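PDB 3N3Y: thymidylate synthase thyX from Helicobacter pylori, which probably catalyses the reductive methylation of dUMP to dTMP, taking the carbon from methylenetetrahydrofolate and using FAD and NADPH for the reduction. Local coordinates for residues E45-V50 / Q207-D212; Y65-K70 / L166-N171; F120-D125 / S161-L166. One frame throughout, in Å; residues are numbered along the deposited sequence.

Two of the three contacts lie on one central sheet; the third joins a helix and a C-terminal loop beside it. Contact 2 is that sheet's middle, pairing 65-70 with 166-171, and its last residue, N171, binds the adenine of FAD. Contact 3 lies on the same strand 163-171, shares L166 with contact 2, and has its centre about 17 Å away; H165 NE2 of contact 3 meets E68 OE2 of contact 2 at 3.0 Å, probably as a hydrogen bond. Contact 1 joins the C-terminal loop to helix 41-51, and its F210 packs on Y65. Contacts 1 and 3 lie on opposite sides of the chain's centre, their centres about 33 Å apart.

Contact 1. Residues E45-V50 / Q207-D212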
loop_
_atom_site.group_PDB
_atom_site.type_symbol
_atom_site.label_atom_id
_atom_site.label_comp_id
_atom_site.label_asym_id
_atom_site.label_seq_id
_atom_site.Cartn_x
_atom_site.Cartn_y
_atom_site.Cartn_z
ATOM N N GLU A 45 -23.134 -16.665 -4.206
ATOM C CA GLU A 45 -23.797 -15.568 -4.880
ATOM C C GLU A 45 -23.478 -14.258 -4.188
ATOM O O GLU A 45 -23.285 -13.232 -4.842
ATOM C CB GLU A 45 -25.304 -15.796 -4.898
ATOM C CG GLU A 45 -26.111 -14.528 -5.054
ATOM C CD GLU A 45 -25.884 -13.842 -6.394
ATOM O OE1 GLU A 45 -25.007 -14.298 -7.167
ATOM O OE2 GLU A 45 -26.592 -12.843 -6.674
ATOM N N LEU A 46 -23.416 -14.301 -2.860
ATOM C CA LEU A 46 -23.177 -13.107 -2.050
ATOM C C LEU A 46 -21.800 -12.471 -2.302
ATOM O O LEU A 46 -21.676 -11.245 -2.385
ATOM C CB LEU A 46 -23.346 -13.431 -0.558
ATOM C CG LEU A 46 -22.957 -12.330 0.439
ATOM C CD1 LEU A 46 -23.996 -11.213 0.473
ATOM C CD2 LEU A 46 -22.763 -12.924 1.816
ATOM N N ILE A 47 -20.775 -13.309 -2.429
ATOM C CA ILE A 47 -19.426 -12.825 -2.663
ATOM C C ILE A 47 -19.390 -12.020 -3.953
ATOM O O ILE A 47 -18.794 -10.946 -4.027
ATOM C CB ILE A 47 -18.424 -13.986 -2.744
ATOM C CG1 ILE A 47 -18.425 -14.770 -1.432
ATOM C CG2 ILE A 47 -17.031 -13.457 -3.060
ATOM C CD1 ILE A 47 -17.564 -16.014 -1.446
ATOM N N HIS A 48 -20.071 -12.537 -4.965
ATOM C CA HIS A 48 -20.077 -11.918 -6.274
ATOM C C HIS A 48 -20.824 -10.590 -6.286
ATOM O O HIS A 48 -20.340 -9.608 -6.840
ATOM C CB HIS A 48 -20.687 -12.878 -7.298
ATOM C CG HIS A 48 -20.657 -12.358 -8.697
ATOM N ND1 HIS A 48 -19.579 -12.546 -9.537
ATOM C CD2 HIS A 48 -21.565 -11.644 -9.405
ATOM C CE1 HIS A 48 -19.828 -11.976 -10.704
ATOM N NE2 HIS A 48 -21.026 -11.422 -10.649
ATOM N N ARG A 49 -22.003 -10.555 -5.675
ATOM C CA ARG A 49 -22.832 -9.357 -5.733
ATOM C C ARG A 49 -22.275 -8.196 -4.906
ATOM O O ARG A 49 -22.215 -7.061 -5.387
ATOM C CB ARG A 49 -24.276 -9.664 -5.330
ATOM C CG ARG A 49 -25.125 -8.401 -5.163
ATOM C CD ARG A 49 -26.597 -8.724 -4.902
ATOM N NE ARG A 49 -26.751 -9.947 -4.120
ATOM C CZ ARG A 49 -26.734 -10.002 -2.792
ATOM N NH1 ARG A 49 -26.571 -8.891 -2.075
ATOM N NH2 ARG A 49 -26.878 -11.176 -2.183
ATOM N N VAL A 50 -21.872 -8.483 -3.670
ATOM C CA VAL A 50 -21.292 -7.460 -2.788
ATOM C C VAL A 50 -19.853 -7.102 -3.191
ATOM O O VAL A 50 -19.476 -5.930 -3.228
ATOM C CB VAL A 50 -21.326 -7.894 -1.282
ATOM C CG1 VAL A 50 -20.713 -6.826 -0.399
ATOM C CG2 VAL A 50 -22.757 -8.183 -0.828
ATOM N N GLN A 207 -13.492 -18.981 -10.356
ATOM C CA GLN A 207 -13.377 -18.245 -11.616
ATOM C C GLN A 207 -14.543 -17.304 -11.927
ATOM O O GLN A 207 -14.382 -16.364 -12.694
ATOM C CB GLN A 207 -13.080 -19.179 -12.788
ATOM C CG GLN A 207 -11.603 -19.548 -12.915
ATOM C CD GLN A 207 -11.335 -20.410 -14.128
ATOM O OE1 GLN A 207 -12.182 -20.530 -15.012
ATOM N NE2 GLN A 207 -10.154 -21.015 -14.181
ATOM N N TYR A 208 -15.701 -17.520 -11.309
ATOM C CA TYR A 208 -16.852 -16.655 -11.583
ATOM C C TYR A 208 -16.687 -15.229 -11.068
ATOM O O TYR A 208 -17.356 -14.311 -11.541
ATOM C CB TYR A 208 -18.132 -17.256 -11.015
ATOM C CG TYR A 208 -18.202 -17.211 -9.514
ATOM C CD1 TYR A 208 -17.383 -18.029 -8.743
ATOM C CD2 TYR A 208 -19.096 -16.364 -8.862
ATOM C CE1 TYR A 208 -17.443 -18.002 -7.372
ATOM C CE2 TYR A 208 -19.167 -16.331 -7.486
ATOM C CZ TYR A 208 -18.334 -17.154 -6.746
ATOM O OH TYR A 208 -18.380 -17.143 -5.376
ATOM N N LEU A 209 -15.796 -15.041 -10.099
ATOM C CA LEU A 209 -15.579 -13.715 -9.525
ATOM C C LEU A 209 -14.824 -12.832 -10.496
ATOM O O LEU A 209 -14.922 -11.611 -10.442
ATOM C CB LEU A 209 -14.790 -13.804 -8.211
ATOM C CG LEU A 209 -15.435 -14.645 -7.118
ATOM C CD1 LEU A 209 -14.482 -14.777 -5.951
ATOM C CD2 LEU A 209 -16.751 -14.026 -6.681
ATOM N N PHE A 210 -14.069 -13.470 -11.385
ATOM C CA PHE A 210 -13.146 -12.765 -12.259
ATOM C C PHE A 210 -13.577 -12.810 -13.708
ATOM O O PHE A 210 -13.081 -12.037 -14.520
ATOM C CB PHE A 210 -11.744 -13.364 -12.129
ATOM C CG PHE A 210 -11.225 -13.365 -10.728
ATOM C CD1 PHE A 210 -10.663 -12.216 -10.186
ATOM C CD2 PHE A 210 -11.317 -14.504 -9.941
ATOM C CE1 PHE A 210 -10.190 -12.200 -8.879
ATOM C CE2 PHE A 210 -10.840 -14.504 -8.629
ATOM C CZ PHE A 210 -10.277 -13.342 -8.097
ATOM N N GLU A 211 -14.501 -13.713 -14.024
ATOM C CA GLU A 211 -14.851 -13.997 -15.418
ATOM C C GLU A 211 -15.044 -12.738 -16.273
ATOM O O GLU A 211 -14.641 -12.703 -17.441
ATOM C CB GLU A 211 -16.095 -14.893 -15.489
ATOM C CG GLU A 211 -17.300 -14.335 -14.741
ATOM C CD GLU A 211 -18.429 -15.354 -14.588
ATOM O OE1 GLU A 211 -19.105 -15.348 -13.519
ATOM O OE2 GLU A 211 -18.636 -16.160 -15.531
ATOM N N ASP A 212 -15.637 -11.706 -15.679
ATOM C CA ASP A 212 -16.053 -10.517 -16.423
ATOM C C ASP A 212 -14.989 -9.410 -16.526
ATOM O O ASP A 212 -15.156 -8.457 -17.292
ATOM C CB ASP A 212 -17.358 -9.965 -15.834
ATOM C CG ASP A 212 -18.430 -11.044 -15.680
ATOM O OD1 ASP A 212 -18.645 -11.822 -16.640
ATOM O OD2 ASP A 212 -19.051 -11.120 -14.595
#
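H48 and Y208 form the aromatic part of this contact. Their rings are near parallel, with planes 26° apart, but are slid so far along each other that they barely overlap, the centroids standing 5.9 Å apart. The nearest approach of the two side chains is therefore through the histidine CB, which lies 3.8 Å from Y208 CE2. A first torsion of -176° swings the H48 ring away from its own N and along the loop, so that the imidazole edge meets the Y208 carbonyl; Y208 O is 3.5 Å from H48 ND1.

Apolar packing comes from I47 and L209. The CG2 branch of I47 meets CD2 of L209 at 3.7 Å, and the same leucine methyl also touches CA of H48 and lies over one face of the Y208 ring, toward its rim. Within the ThyX fold the contact thus fastens the loop that follows helix 189-201 against helix 41-51, far along the chain, while I47 also packs on helix 20-30.

Y208 OH reaches past I47 CB to hydrogen-bond the carbonyl of K44 in the same helix. D212 closes the polar side: its OD2 approaches the edge of the imidazole, 4.1 Å from H48 CE1, with the carboxylate turned nearly perpendicular to the ring, while D212 OD1 makes a salt bridge to K215.

Contact 2. Residues Y65-K70 / L166-N171. With FAD (flavin-adenine dinucleotide), chain K.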
loop_
_atom_site.group_PDB
_atom_site.type_symbol
_atom_site.label_atom_id
_atom_site.label_comp_id
_atom_site.label_asym_id
_atom_site.label_seq_id
_atom_site.Cartn_x
_atom_site.Cartn_y
_atom_site.Cartn_z
ATOM N N TYR A 65 -4.196 -15.447 -3.524
ATOM C CA TYR A 65 -3.738 -16.493 -4.450
ATOM C C TYR A 65 -2.224 -16.528 -4.586
ATOM O O TYR A 65 -1.606 -15.508 -4.869
ATOM C CB TYR A 65 -4.340 -16.262 -5.818
ATOM C CG TYR A 65 -5.837 -16.202 -5.785
ATOM C CD1 TYR A 65 -6.604 -17.372 -5.803
ATOM C CD2 TYR A 65 -6.492 -14.987 -5.723
ATOM C CE1 TYR A 65 -7.984 -17.320 -5.785
ATOM C CE2 TYR A 65 -7.873 -14.922 -5.694
ATOM C CZ TYR A 65 -8.612 -16.089 -5.716
ATOM O OH TYR A 65 -9.979 -16.009 -5.685
ATOM N N ASN A 66 -1.641 -17.701 -4.371
ATOM C CA ASN A 66 -0.222 -17.931 -4.614
ATOM C C ASN A 66 0.038 -18.627 -5.952
ATOM O O ASN A 66 -0.275 -19.803 -6.118
ATOM C CB ASN A 66 0.376 -18.774 -3.496
ATOM C CG ASN A 66 -0.025 -18.284 -2.124
ATOM O OD1 ASN A 66 -0.971 -18.796 -1.525
ATOM N ND2 ASN A 66 0.690 -17.279 -1.618
ATOM N N PHE A 67 0.646 -17.905 -6.885
ATOM C CA PHE A 67 0.949 -18.438 -8.205
ATOM C C PHE A 67 2.418 -18.720 -8.418
ATOM O O PHE A 67 3.287 -18.212 -7.710
ATOM C CB PHE A 67 0.550 -17.462 -9.299
ATOM C CG PHE A 67 -0.913 -17.153 -9.347
ATOM C CD1 PHE A 67 -1.781 -17.964 -10.061
ATOM C CD2 PHE A 67 -1.418 -16.020 -8.721
ATOM C CE1 PHE A 67 -3.116 -17.665 -10.137
ATOM C CE2 PHE A 67 -2.763 -15.715 -8.791
ATOM C CZ PHE A 67 -3.616 -16.542 -9.499
ATOM N N GLU A 68 2.681 -19.528 -9.437
ATOM C CA GLU A 68 4.023 -19.689 -9.950
ATOM C C GLU A 68 3.969 -19.317 -11.428
ATOM O O GLU A 68 3.074 -19.752 -12.140
ATOM C CB GLU A 68 4.494 -21.125 -9.749
ATOM C CG GLU A 68 5.991 -21.316 -9.885
ATOM C CD GLU A 68 6.361 -22.758 -10.257
ATOM O OE1 GLU A 68 5.768 -23.704 -9.678
ATOM O OE2 GLU A 68 7.239 -22.945 -11.135
ATOM N N ILE A 69 4.912 -18.495 -11.880
ATOM C CA ILE A 69 4.963 -18.082 -13.280
ATOM C C ILE A 69 6.322 -18.416 -13.876
ATOM O O ILE A 69 7.355 -17.975 -13.361
ATOM C CB ILE A 69 4.692 -16.568 -13.444
ATOM C CG1 ILE A 69 3.374 -16.191 -12.754
ATOM C CG2 ILE A 69 4.714 -16.165 -14.934
ATOM C CD1 ILE A 69 3.158 -14.686 -12.549
ATOM N N LYS A 70 6.320 -19.213 -14.943
ATOM C CA LYS A 70 7.562 -19.596 -15.624
ATOM C C LYS A 70 7.545 -19.136 -17.076
ATOM O O LYS A 70 6.529 -19.237 -17.757
ATOM C CB LYS A 70 7.807 -21.111 -15.564
ATOM C CG LYS A 70 7.536 -21.742 -14.211
ATOM C CD LYS A 70 8.460 -22.939 -13.931
ATOM C CE LYS A 70 8.291 -24.053 -14.962
ATOM N NZ LYS A 70 9.155 -25.248 -14.697
ATOM N N LEU A 166 9.071 -16.579 -11.408
ATOM C CA LEU A 166 8.703 -15.944 -10.154
ATOM C C LEU A 166 7.559 -16.609 -9.411
ATOM O O LEU A 166 6.726 -17.296 -9.995
ATOM C CB LEU A 166 8.343 -14.470 -10.381
ATOM C CG LEU A 166 7.190 -14.228 -11.352
ATOM C CD1 LEU A 166 6.452 -12.971 -10.999
ATOM C CD2 LEU A 166 7.696 -14.177 -12.793
ATOM N N ALA A 167 7.549 -16.400 -8.102
ATOM C CA ALA A 167 6.364 -16.606 -7.296
ATOM C C ALA A 167 5.644 -15.258 -7.208
ATOM O O ALA A 167 6.250 -14.211 -6.932
ATOM C CB ALA A 167 6.734 -17.127 -5.920
ATOM N N TYR A 168 4.351 -15.290 -7.468
ATOM C CA TYR A 168 3.539 -14.093 -7.472
ATOM C C TYR A 168 2.329 -14.331 -6.575
ATOM O O TYR A 168 1.565 -15.259 -6.809
ATOM C CB TYR A 168 3.084 -13.807 -8.907
ATOM C CG TYR A 168 2.418 -12.471 -9.125
ATOM C CD1 TYR A 168 3.129 -11.283 -8.959
ATOM C CD2 TYR A 168 1.087 -12.389 -9.532
ATOM C CE1 TYR A 168 2.529 -10.059 -9.166
ATOM C CE2 TYR A 168 0.484 -11.162 -9.761
ATOM C CZ TYR A 168 1.214 -10.002 -9.564
ATOM O OH TYR A 168 0.637 -8.782 -9.765
ATOM N N SER A 169 2.143 -13.502 -5.554
ATOM C CA SER A 169 0.964 -13.630 -4.697
ATOM C C SER A 169 0.142 -12.363 -4.725
ATOM O O SER A 169 0.679 -11.255 -4.681
ATOM C CB SER A 169 1.359 -13.963 -3.259
ATOM O OG SER A 169 2.030 -15.207 -3.224
ATOM N N ILE A 170 -1.169 -12.527 -4.783
ATOM C CA ILE A 170 -2.050 -11.396 -4.973
ATOM C C ILE A 170 -3.449 -11.702 -4.406
ATOM O O ILE A 170 -3.921 -12.853 -4.459
ATOM C CB ILE A 170 -2.092 -11.019 -6.482
ATOM C CG1 ILE A 170 -2.924 -9.754 -6.742
ATOM C CG2 ILE A 170 -2.582 -12.196 -7.335
ATOM C CD1 ILE A 170 -2.857 -9.302 -8.180
ATOM N N ASN A 171 -4.103 -10.687 -3.845
ATOM C CA ASN A 171 -5.468 -10.870 -3.358
ATOM C C ASN A 171 -6.502 -10.665 -4.472
ATOM O O ASN A 171 -6.168 -10.155 -5.539
ATOM C CB ASN A 171 -5.749 -10.023 -2.105
ATOM C CG ASN A 171 -5.964 -8.543 -2.399
ATOM O OD1 ASN A 171 -6.620 -8.157 -3.365
ATOM N ND2 ASN A 171 -5.437 -7.707 -1.527
HETATM P PA FAD K . -8.070 2.870 0.404
HETATM O O1A FAD K . -7.547 4.276 0.609
HETATM O O2A FAD K . -7.821 1.949 1.577
HETATM O O5B FAD K . -7.394 2.243 -0.899
HETATM C C5B FAD K . -7.324 3.002 -2.086
HETATM C C4B FAD K . -7.321 2.015 -3.239
HETATM O O4B FAD K . -6.166 1.203 -3.134
HETATM C C3B FAD K . -8.517 1.066 -3.148
HETATM O O3B FAD K . -9.624 1.548 -3.874
HETATM C C2B FAD K . -7.972 -0.233 -3.698
HETATM O O2B FAD K . -8.010 -0.195 -5.102
HETATM C C1B FAD K . -6.501 -0.151 -3.358
HETATM N N9A FAD K . -6.085 -0.951 -2.194
HETATM C C8A FAD K . -5.614 -0.484 -0.991
HETATM N N7A FAD K . -5.310 -1.551 -0.219
HETATM C C5A FAD K . -5.588 -2.684 -0.915
HETATM C C6A FAD K . -5.482 -4.037 -0.610
HETATM N N6A FAD K . -4.847 -4.433 0.490
HETATM N N1A FAD K . -5.852 -4.971 -1.554
HETATM C C2A FAD K . -6.333 -4.573 -2.780
HETATM N N3A FAD K . -6.447 -3.237 -3.071
HETATM C C4A FAD K . -6.071 -2.317 -2.158
HETATM N N1 FAD K . -16.066 -1.328 6.081
HETATM C C2 FAD K . -16.447 -2.369 6.907
HETATM O O2 FAD K . -15.613 -3.105 7.402
HETATM N N3 FAD K . -17.777 -2.595 7.183
HETATM C C4 FAD K . -18.748 -1.783 6.644
HETATM O O4 FAD K . -19.920 -2.015 6.905
HETATM C C4X FAD K . -18.389 -0.722 5.813
HETATM N N5 FAD K . -19.364 0.096 5.267
HETATM C C5X FAD K . -18.975 1.147 4.456
HETATM C C6 FAD K . -19.944 1.978 3.910
HETATM C C7 FAD K . -19.580 3.036 3.091
HETATM C C7M FAD K . -20.644 3.927 2.512
HETATM C C8 FAD K . -18.230 3.263 2.808
HETATM C C8M FAD K . -17.837 4.405 1.917
HETATM C C9 FAD K . -17.247 2.432 3.345
HETATM C C9A FAD K . -17.616 1.369 4.170
HETATM N N10 FAD K . -16.647 0.541 4.714
HETATM C C10 FAD K . -17.034 -0.501 5.534
HETATM C "C1'" FAD K . -15.177 0.777 4.466
HETATM C "C2'" FAD K . -14.664 0.266 3.125
HETATM O "O2'" FAD K . -14.848 -1.135 3.039
HETATM C "C3'" FAD K . -13.180 0.610 2.943
HETATM O "O3'" FAD K . -12.370 -0.037 3.901
HETATM C "C4'" FAD K . -12.901 2.110 2.979
HETATM O "O4'" FAD K . -13.900 2.771 2.250
HETATM C "C5'" FAD K . -11.615 2.417 2.241
HETATM O "O5'" FAD K . -11.877 2.205 0.858
HETATM P P FAD K . -10.691 1.833 -0.171
HETATM O O1P FAD K . -11.199 1.878 -1.596
HETATM O O2P FAD K . -10.142 0.481 0.189
HETATM O O3P FAD K . -9.632 3.036 0.014
HETATM O O HOH W 1 3.302 -17.781 -4.612
#
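S169 OG is gripped from several directions: N66 ND2 donates to it across the strands at 2.9 Å, H62 of the second subunit hydrogen-bonds it through ND1, and a water lies 3.2 Å from this OG. This is the centre of the antiparallel sheet of the ThyX fold, where strands 64-73 and 163-171 run side by side between outer strands 10-16 and 87-90. The serine oxygen is tilted from the N66 amide plane, and ND2 is also bonded to the backbone O of H62 in the second subunit, so this face of the sheet, carrying N66 and S169, is tied to the subunit interface. The water also donates to F67 O.

The backbones are held by three hydrogen-bonded pairs, Y65 with I170, F67 with Y168 and I69 with L166. Their bonds are uneven in shape: L166 O receives I69 N almost end-on, whereas Y168 N comes to F67 O from 44° above the carbonyl plane.

The other face, with Y65, F67, I69, L166, Y168 and I170, is aromatic and aliphatic. I69 lies alongside both L166 and Y168, all pointing the same way, and its CD1 rests 3.7 Å from Y168 CB. The F67 ring reaches past its cross-strand partner, with Y168 O at its edge, and its CE2 touches I170 CG2 at 3.8 Å. Y65 packs on helix 172-182.

That helix begins just after N171, whose OD1 caps S174 N. A chi1 of 76° places CG between the backbone N and carbonyl carbon, and the other end of the amide then points to the cofactor: N171 ND2 donates to N1A of FAD at 2.8 Å, nearly straight at 171°.

Contact 3. Residues F120-D125 / S161-L166; sequences FLVFVD and SYKTHL
One face of the Y162 ring carries the carbonyl oxygen of F120, 3.7 Å above the plane and offset toward the rim. The F120 side chain lies beside that of Y162 and points the same way, so CD1 of the phenylalanine comes 3.7 Å from Y162 OH; that hydroxyl hydrogen-bonds E99. CD2 of L121 approaches the tyrosine ring obliquely.

F120 O has a second role, accepting the backbone N of K163 at 2.8 Å with the donor 38° out of the carbonyl plane. V122 N answers with a bond to S161 O, also 2.8 Å, and L121 and Y162 stand opposite each other between these two bonds.

Beyond them K163 stretches out, fully extended past CG, across V122 at about a right angle. Its CG touches V122 CG2 at 3.7 Å, CE lies 3.2 Å from L121 O, and NZ goes on to the carbonyl of R118. S161 OG, next to L121 CD2, bonds S133 and also Y156 O of the fourth subunit. The arrangement is a single beta bridge, fastening the loop between helices 111-117 and 127-145 to the start of central strand 163-171, where Y162 packs near the dUMP-binding R74.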
loop_
_atom_site.group_PDB
_atom_site.type_symbol
_atom_site.label_atom_id
_atom_site.label_comp_id
_atom_site.label_asym_id
_atom_site.label_seq_id
_atom_site.Cartn_x
_atom_site.Cartn_y
_atom_site.Cartn_z
ATOM N N PHE A 120 15.735 -19.928 -23.173
ATOM C CA PHE A 120 16.166 -18.743 -22.446
ATOM C C PHE A 120 15.471 -17.475 -22.901
ATOM O O PHE A 120 15.570 -16.452 -22.244
ATOM C CB PHE A 120 17.668 -18.546 -22.602
ATOM C CG PHE A 120 18.490 -19.669 -22.045
ATOM C CD1 PHE A 120 18.711 -19.772 -20.679
ATOM C CD2 PHE A 120 19.063 -20.612 -22.889
ATOM C CE1 PHE A 120 19.470 -20.808 -20.161
ATOM C CE2 PHE A 120 19.827 -21.656 -22.375
ATOM C CZ PHE A 120 20.030 -21.749 -21.007
ATOM N N LEU A 121 14.792 -17.531 -24.040
ATOM C CA LEU A 121 14.200 -16.331 -24.623
ATOM C C LEU A 121 12.725 -16.497 -24.893
ATOM O O LEU A 121 12.275 -17.575 -25.240
ATOM C CB LEU A 121 14.877 -16.012 -25.949
ATOM C CG LEU A 121 16.362 -15.718 -25.872
ATOM C CD1 LEU A 121 16.883 -15.420 -27.262
ATOM C CD2 LEU A 121 16.617 -14.552 -24.910
ATOM N N VAL A 122 11.976 -15.413 -24.760
ATOM C CA VAL A 122 10.595 -15.384 -25.216
ATOM C C VAL A 122 10.564 -14.949 -26.678
ATOM O O VAL A 122 11.028 -13.866 -27.026
ATOM C CB VAL A 122 9.743 -14.400 -24.377
ATOM C CG1 VAL A 122 8.315 -14.282 -24.946
ATOM C CG2 VAL A 122 9.716 -14.838 -22.918
ATOM N N PHE A 123 10.014 -15.786 -27.544
ATOM C CA PHE A 123 9.906 -15.420 -28.954
ATOM C C PHE A 123 8.584 -14.735 -29.185
ATOM O O PHE A 123 7.588 -15.065 -28.538
ATOM C CB PHE A 123 10.006 -16.651 -29.851
ATOM C CG PHE A 123 11.416 -17.079 -30.139
ATOM C CD1 PHE A 123 12.458 -16.649 -29.343
ATOM C CD2 PHE A 123 11.696 -17.915 -31.213
ATOM C CE1 PHE A 123 13.762 -17.039 -29.604
ATOM C CE2 PHE A 123 12.992 -18.319 -31.485
ATOM C CZ PHE A 123 14.028 -17.882 -30.679
ATOM N N VAL A 124 8.578 -13.769 -30.091
ATOM C CA VAL A 124 7.338 -13.122 -30.497
ATOM C C VAL A 124 7.024 -13.481 -31.945
ATOM O O VAL A 124 7.770 -14.233 -32.582
ATOM C CB VAL A 124 7.417 -11.596 -30.358
ATOM C CG1 VAL A 124 7.565 -11.224 -28.906
ATOM C CG2 VAL A 124 8.558 -11.038 -31.211
ATOM N N ASP A 125 5.934 -12.965 -32.485
ATOM C CA ASP A 125 5.570 -13.289 -33.845
ATOM C C ASP A 125 6.203 -12.391 -34.888
ATOM O O ASP A 125 5.536 -11.680 -35.604
ATOM C CB ASP A 125 4.061 -13.306 -33.984
ATOM C CG ASP A 125 3.591 -13.836 -35.322
ATOM O OD1 ASP A 125 4.116 -14.823 -35.847
ATOM O OD2 ASP A 125 2.659 -13.247 -35.853
ATOM N N SER A 161 13.826 -9.900 -23.857
ATOM C CA SER A 161 13.103 -11.137 -24.080
ATOM C C SER A 161 13.632 -12.281 -23.220
ATOM O O SER A 161 13.114 -13.387 -23.266
ATOM C CB SER A 161 13.120 -11.526 -25.557
ATOM O OG SER A 161 14.446 -11.606 -26.031
ATOM N N TYR A 162 14.665 -12.016 -22.435
ATOM C CA TYR A 162 15.225 -13.044 -21.576
ATOM C C TYR A 162 14.185 -13.550 -20.567
ATOM O O TYR A 162 13.477 -12.765 -19.942
ATOM C CB TYR A 162 16.429 -12.507 -20.828
ATOM C CG TYR A 162 17.310 -13.607 -20.306
ATOM C CD1 TYR A 162 17.134 -14.129 -19.032
ATOM C CD2 TYR A 162 18.317 -14.143 -21.104
ATOM C CE1 TYR A 162 17.948 -15.156 -18.564
ATOM C CE2 TYR A 162 19.128 -15.164 -20.644
ATOM C CZ TYR A 162 18.942 -15.665 -19.382
ATOM O OH TYR A 162 19.769 -16.671 -18.946
ATOM N N LYS A 163 14.111 -14.864 -20.407
ATOM C CA LYS A 163 13.115 -15.458 -19.524
ATOM C C LYS A 163 13.394 -15.304 -18.031
ATOM O O LYS A 163 14.521 -15.410 -17.569
ATOM C CB LYS A 163 12.880 -16.930 -19.862
ATOM C CG LYS A 163 11.932 -17.142 -21.020
ATOM C CD LYS A 163 11.832 -18.609 -21.330
ATOM C CE LYS A 163 10.996 -18.852 -22.562
ATOM N NZ LYS A 163 10.873 -20.320 -22.773
ATOM N N THR A 164 12.333 -15.050 -17.290
ATOM C CA THR A 164 12.409 -15.022 -15.845
ATOM C C THR A 164 11.400 -16.020 -15.248
ATOM O O THR A 164 10.580 -16.600 -15.968
ATOM C CB THR A 164 12.162 -13.583 -15.307
ATOM O OG1 THR A 164 12.481 -13.527 -13.908
ATOM C CG2 THR A 164 10.724 -13.164 -15.527
ATOM N N HIS A 165 11.462 -16.187 -13.931
ATOM C CA HIS A 165 10.646 -17.143 -13.187
ATOM C C HIS A 165 10.317 -16.470 -11.854
ATOM O O HIS A 165 11.176 -15.814 -11.253
ATOM C CB HIS A 165 11.461 -18.423 -12.987
ATOM C CG HIS A 165 10.798 -19.476 -12.157
ATOM N ND1 HIS A 165 11.521 -20.411 -11.443
ATOM C CD2 HIS A 165 9.494 -19.767 -11.939
ATOM C CE1 HIS A 165 10.694 -21.225 -10.815
ATOM N NE2 HIS A 165 9.458 -20.854 -11.097
ATOM N N LEU A 166 9.071 -16.579 -11.408
ATOM C CA LEU A 166 8.703 -15.944 -10.154
ATOM C C LEU A 166 7.559 -16.609 -9.411
ATOM O O LEU A 166 6.726 -17.296 -9.995
ATOM C CB LEU A 166 8.343 -14.470 -10.381
ATOM C CG LEU A 166 7.190 -14.228 -11.352
ATOM C CD1 LEU A 166 6.452 -12.971 -10.999
ATOM C CD2 LEU A 166 7.696 -14.177 -12.793
#